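PDB 4WYH: primase X domain-containing protein, which serves as a noncatalytic subunit of an archaeal eukaryotic-type primase, needed for efficient primer synthesis during DNA replication. Local coordinates for residues S33-V38 with K48-Y53; R57-V62 with L71-E76. One frame throughout, in Å; residues are numbered along the deposited sequence.

Contact 1 (S33-V38 with K48-Y53)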
# COMPACT_ATOMS: atom_id res chain seq x y z
N SER A 33 2.70 -10.52 5.97
CA SER A 33 3.38 -9.79 7.01
C SER A 33 4.13 -8.65 6.42
O SER A 33 4.17 -7.60 7.03
CB SER A 33 4.35 -10.69 7.80
OG SER A 33 3.57 -11.40 8.76
N TRP A 34 4.78 -8.88 5.27
CA TRP A 34 5.64 -7.86 4.63
C TRP A 34 4.89 -6.56 4.32
O TRP A 34 5.46 -5.49 4.41
CB TRP A 34 6.33 -8.44 3.38
CG TRP A 34 5.43 -8.70 2.21
CD1 TRP A 34 4.75 -9.85 1.95
CD2 TRP A 34 5.08 -7.79 1.14
NE1 TRP A 34 4.03 -9.73 0.79
CE2 TRP A 34 4.23 -8.48 0.27
CE3 TRP A 34 5.41 -6.47 0.84
CZ2 TRP A 34 3.66 -7.87 -0.86
CZ3 TRP A 34 4.86 -5.88 -0.30
CH2 TRP A 34 4.00 -6.61 -1.14
N ILE A 35 3.61 -6.66 4.00
CA ILE A 35 2.78 -5.49 3.78
C ILE A 35 2.68 -4.66 5.03
O ILE A 35 2.86 -3.44 4.98
CB ILE A 35 1.39 -5.90 3.27
CG1 ILE A 35 1.57 -6.72 1.98
CG2 ILE A 35 0.51 -4.67 3.04
CD1 ILE A 35 0.34 -6.96 1.16
N GLU A 36 2.43 -5.29 6.16
CA GLU A 36 2.34 -4.57 7.43
C GLU A 36 3.63 -3.83 7.73
O GLU A 36 3.63 -2.68 8.15
CB GLU A 36 2.00 -5.52 8.58
CG GLU A 36 0.61 -6.18 8.46
CD GLU A 36 -0.56 -5.27 8.77
OE1 GLU A 36 -0.29 -4.06 9.00
OE2 GLU A 36 -1.76 -5.73 8.77
N LYS A 37 4.75 -4.49 7.49
CA LYS A 37 6.04 -3.87 7.69
C LYS A 37 6.27 -2.63 6.84
O LYS A 37 6.78 -1.65 7.31
CB LYS A 37 7.15 -4.89 7.39
CG LYS A 37 8.37 -4.64 8.25
CD LYS A 37 7.95 -4.44 9.71
CE LYS A 37 9.09 -4.34 10.72
NZ LYS A 37 8.42 -4.01 12.03
N VAL A 38 5.95 -2.72 5.56
CA VAL A 38 6.07 -1.60 4.65
C VAL A 38 5.14 -0.48 5.14
O VAL A 38 5.56 0.70 5.18
CB VAL A 38 5.74 -1.98 3.18
CG1 VAL A 38 5.80 -0.76 2.28
CG2 VAL A 38 6.77 -2.99 2.66
N LYS A 48 2.29 5.94 -3.95
CA LYS A 48 0.95 5.93 -4.47
C LYS A 48 0.62 4.62 -5.18
O LYS A 48 -0.38 4.01 -4.94
CB LYS A 48 0.70 7.17 -5.34
CG LYS A 48 0.44 8.40 -4.49
CD LYS A 48 0.24 9.61 -5.37
CE LYS A 48 0.22 10.84 -4.50
NZ LYS A 48 0.06 12.06 -5.34
N ARG A 49 1.55 4.12 -5.97
CA ARG A 49 1.34 2.80 -6.60
C ARG A 49 1.23 1.66 -5.56
O ARG A 49 0.39 0.79 -5.72
CB ARG A 49 2.52 2.52 -7.56
CG ARG A 49 2.54 3.51 -8.68
CD ARG A 49 3.40 3.01 -9.85
NE ARG A 49 4.72 2.51 -9.44
CZ ARG A 49 5.80 3.25 -9.40
NH1 ARG A 49 5.71 4.52 -9.64
NH2 ARG A 49 6.98 2.73 -9.07
N PHE A 50 2.02 1.70 -4.49
CA PHE A 50 1.96 0.69 -3.42
C PHE A 50 0.58 0.75 -2.81
O PHE A 50 -0.04 -0.24 -2.60
CB PHE A 50 3.00 0.95 -2.35
CG PHE A 50 3.00 -0.08 -1.23
CD1 PHE A 50 3.41 -1.35 -1.48
CD2 PHE A 50 2.49 0.22 0.00
CE1 PHE A 50 3.42 -2.30 -0.50
CE2 PHE A 50 2.48 -0.75 1.01
CZ PHE A 50 2.93 -2.01 0.74
N ILE A 51 0.06 1.94 -2.57
CA ILE A 51 -1.34 2.08 -2.11
C ILE A 51 -2.39 1.54 -3.07
O ILE A 51 -3.26 0.76 -2.67
CB ILE A 51 -1.70 3.57 -1.74
CG1 ILE A 51 -0.89 4.06 -0.54
CG2 ILE A 51 -3.22 3.77 -1.54
CD1 ILE A 51 -1.00 5.58 -0.34
N LEU A 52 -2.31 1.89 -4.34
CA LEU A 52 -3.30 1.43 -5.30
C LEU A 52 -3.25 -0.09 -5.53
O LEU A 52 -4.28 -0.74 -5.57
CB LEU A 52 -3.11 2.14 -6.63
CG LEU A 52 -4.03 1.80 -7.78
CD1 LEU A 52 -5.48 2.00 -7.35
CD2 LEU A 52 -3.68 2.63 -9.00
N TYR A 53 -2.04 -0.65 -5.64
CA TYR A 53 -1.89 -2.03 -6.15
C TYR A 53 -1.75 -3.05 -5.07
O TYR A 53 -2.02 -4.24 -5.32
CB TYR A 53 -0.74 -2.14 -7.25
CG TYR A 53 -1.01 -1.33 -8.50
CD1 TYR A 53 -1.98 -1.70 -9.37
CD2 TYR A 53 -0.29 -0.16 -8.79
CE1 TYR A 53 -2.25 -0.93 -10.49
CE2 TYR A 53 -0.57 0.64 -9.87
CZ TYR A 53 -1.57 0.26 -10.71
OH TYR A 53 -1.85 0.97 -11.84
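Phe50 pushes its ring end-on from helix 47-63 into the side of helix 33-41, and Val38 lies over one of its faces. CG1 of Val38 sits 3.8 Å from the centroid of the Phe50 ring, a CH-pi contact displaced toward the rim. The closest ring carbon is CZ of Phe50, 3.5 Å from Val38 CG1. With CG anti to the backbone N (chi1 -179°), the Phe50 ring runs straight out from its helix, and Val38 comes to meet it from the opposite direction. Trp34 takes the edge: its CZ3 lies in the plane of the phenyl ring, 3.9 Å from Phe50 CE1. CG2 of Ile35 approaches Phe50 CZ obliquely at 4.3 Å. Because the two segment axes stay 12.5 Å apart, crossing at -142°, this one long side chain does most of the bridging. Beyond the pair, Phe77 of helix 67-78 and Met118 of helix 116-128 also touch Phe50, placing it in the hydrophobic centre of the helical domain. Cutting Phe50 back to an alanine is likely to open a gap beneath Val38 CG1 and leave Trp34 CZ3 without its aromatic neighbour. No hydrogen bond crosses between the segments, so their direct contact rests on dispersion and shape, with the CH-pi contact adding at most a weak directional preference.

Contact 2 (R57-V62 with L71-E76)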
# COMPACT_ATOMS: atom_id res chain seq x y z
N ARG A 57 -5.79 -2.99 -1.21
CA ARG A 57 -6.37 -4.30 -1.46
C ARG A 57 -6.12 -5.28 -0.32
O ARG A 57 -6.98 -6.01 0.05
CB ARG A 57 -5.76 -4.86 -2.71
CG ARG A 57 -5.84 -3.92 -3.93
CD ARG A 57 -5.34 -4.63 -5.15
NE ARG A 57 -5.39 -3.81 -6.31
CZ ARG A 57 -5.15 -4.24 -7.53
NH1 ARG A 57 -4.84 -5.53 -7.73
NH2 ARG A 57 -5.19 -3.38 -8.54
N TYR A 58 -4.91 -5.27 0.24
CA TYR A 58 -4.65 -6.08 1.41
C TYR A 58 -5.56 -5.74 2.59
O TYR A 58 -6.22 -6.60 3.20
CB TYR A 58 -3.21 -5.91 1.80
CG TYR A 58 -2.84 -6.47 3.15
CD1 TYR A 58 -2.87 -7.82 3.38
CD2 TYR A 58 -2.51 -5.60 4.24
CE1 TYR A 58 -2.56 -8.34 4.65
CE2 TYR A 58 -2.21 -6.10 5.52
CZ TYR A 58 -2.19 -7.46 5.69
OH TYR A 58 -1.87 -8.03 6.85
N LEU A 59 -5.58 -4.47 2.94
CA LEU A 59 -6.35 -4.01 4.06
C LEU A 59 -7.84 -4.35 3.92
O LEU A 59 -8.46 -4.91 4.81
CB LEU A 59 -6.15 -2.49 4.23
CG LEU A 59 -4.77 -2.03 4.69
CD1 LEU A 59 -4.71 -0.51 4.69
CD2 LEU A 59 -4.54 -2.62 6.06
N VAL A 60 -8.39 -4.06 2.78
CA VAL A 60 -9.81 -4.22 2.56
C VAL A 60 -10.23 -5.68 2.30
O VAL A 60 -11.22 -6.19 2.89
CB VAL A 60 -10.23 -3.29 1.39
CG1 VAL A 60 -11.66 -3.55 0.96
CG2 VAL A 60 -10.02 -1.82 1.81
N ASN A 61 -9.49 -6.37 1.45
CA ASN A 61 -9.97 -7.64 0.92
C ASN A 61 -9.36 -8.84 1.56
O ASN A 61 -9.97 -9.93 1.53
CB ASN A 61 -9.78 -7.66 -0.60
CG ASN A 61 -10.73 -6.70 -1.29
OD1 ASN A 61 -11.82 -6.35 -0.78
ND2 ASN A 61 -10.27 -6.19 -2.43
N VAL A 62 -8.21 -8.66 2.18
CA VAL A 62 -7.53 -9.75 2.90
C VAL A 62 -7.69 -9.61 4.42
O VAL A 62 -8.13 -10.51 5.07
CB VAL A 62 -6.05 -9.83 2.56
CG1 VAL A 62 -5.45 -11.08 3.20
CG2 VAL A 62 -5.83 -9.89 1.04
N LEU A 71 -8.54 4.07 5.52
CA LEU A 71 -8.17 5.42 5.19
C LEU A 71 -7.08 5.95 6.10
O LEU A 71 -6.13 6.54 5.63
CB LEU A 71 -9.42 6.32 5.18
CG LEU A 71 -9.11 7.81 4.99
CD1 LEU A 71 -8.51 8.12 3.64
CD2 LEU A 71 -10.33 8.69 5.25
N GLN A 72 -7.20 5.72 7.39
CA GLN A 72 -6.23 6.27 8.32
C GLN A 72 -4.93 5.56 8.14
O GLN A 72 -3.91 6.18 8.09
CB GLN A 72 -6.75 6.13 9.77
CG GLN A 72 -5.76 6.66 10.78
CD GLN A 72 -5.35 8.10 10.55
OE1 GLN A 72 -6.19 8.94 10.18
NE2 GLN A 72 -4.07 8.42 10.77
N THR A 73 -4.96 4.25 8.00
CA THR A 73 -3.75 3.46 7.80
C THR A 73 -2.95 3.86 6.55
O THR A 73 -1.70 3.99 6.59
CB THR A 73 -4.16 1.98 7.68
OG1 THR A 73 -4.83 1.61 8.90
CG2 THR A 73 -2.92 1.13 7.47
N LEU A 74 -3.68 4.07 5.45
CA LEU A 74 -3.09 4.46 4.18
C LEU A 74 -2.50 5.86 4.25
O LEU A 74 -1.41 6.12 3.71
CB LEU A 74 -4.14 4.34 3.06
CG LEU A 74 -4.60 2.92 2.80
CD1 LEU A 74 -5.77 2.85 1.85
CD2 LEU A 74 -3.42 2.12 2.29
N LYS A 75 -3.23 6.78 4.87
CA LYS A 75 -2.74 8.16 5.01
C LYS A 75 -1.48 8.28 5.91
O LYS A 75 -0.50 8.92 5.52
CB LYS A 75 -3.88 9.08 5.50
CG LYS A 75 -3.58 10.52 5.26
CD LYS A 75 -4.29 11.38 6.30
CE LYS A 75 -5.66 11.78 5.85
NZ LYS A 75 -6.16 12.83 6.79
N GLU A 76 -1.51 7.58 7.03
CA GLU A 76 -0.36 7.46 7.96
C GLU A 76 0.86 6.88 7.30
O GLU A 76 1.92 7.44 7.49
CB GLU A 76 -0.66 6.49 9.07
CG GLU A 76 -1.14 7.10 10.27
CD GLU A 76 -1.67 6.04 11.21
OE1 GLU A 76 -1.76 4.80 10.91
OE2 GLU A 76 -2.05 6.52 12.22
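Two successive helices of the all-helical PriX domain, 47-63 and 67-78, are joined by a short connection, and 57-62 packs against 71-76 beside that bend. One leucine carries the contact from the first helix. CD1 of Leu59 fits between two residues of the second: it meets CG2 of Thr73 at 3.7 Å, the two side chains reaching tip to tip, and CD2 of Leu74 at 3.8 Å, where the two leucines pass alongside one another, pointing opposite ways. The CA atoms of Leu59 and Thr73 are 8.7 Å apart, the nearest pair across the segments, and both side chains set out toward the facing helix. Thr73 offers its methyl because CG2 is anti to the backbone N; OG1, on the other branch, bonds back to the carbonyl oxygen of Glu69 one turn earlier. The threonine thus keeps its polar atom satisfied within its own helix while presenting carbon to the leucine. Leu74 also touches Ala55 and Ser56 farther back on helix 47-63, and Ile95 of helix 88-101, so the same side chain serves a second interface. Leu59 in turn touches Val65 in the connection between the two helices. On the outer side of 71-76, an exposed pair spans one helical turn: Gln72 NE2 donates to Glu76 OE2 at 3.1 Å, nearly straight at 164°, arriving from above the carboxylate plane.

Both contacts are buried and apolar, and both use helix 47-63, at different levels: contact 1 joins its early part to helix 33-41, contact 2 its late part to helix 67-78. The centre of contact 1 lies about 3 Å from the centre of the chain, and its packing centres on an aromatic ring met by aliphatic and indole carbons; contact 2, still buried, has its centre about 7 Å from that of the chain and relies on aliphatic branches and a threonine methyl. The centres of the two contacts are about 9 Å apart, and they touch directly. Tyr58 OH lies 3.0 Å from Glu36 OE2, a probable hydrogen bond, while Tyr58 CD2 packs on Ile35 CG2, tying helix 33-41 to the later half of helix 47-63.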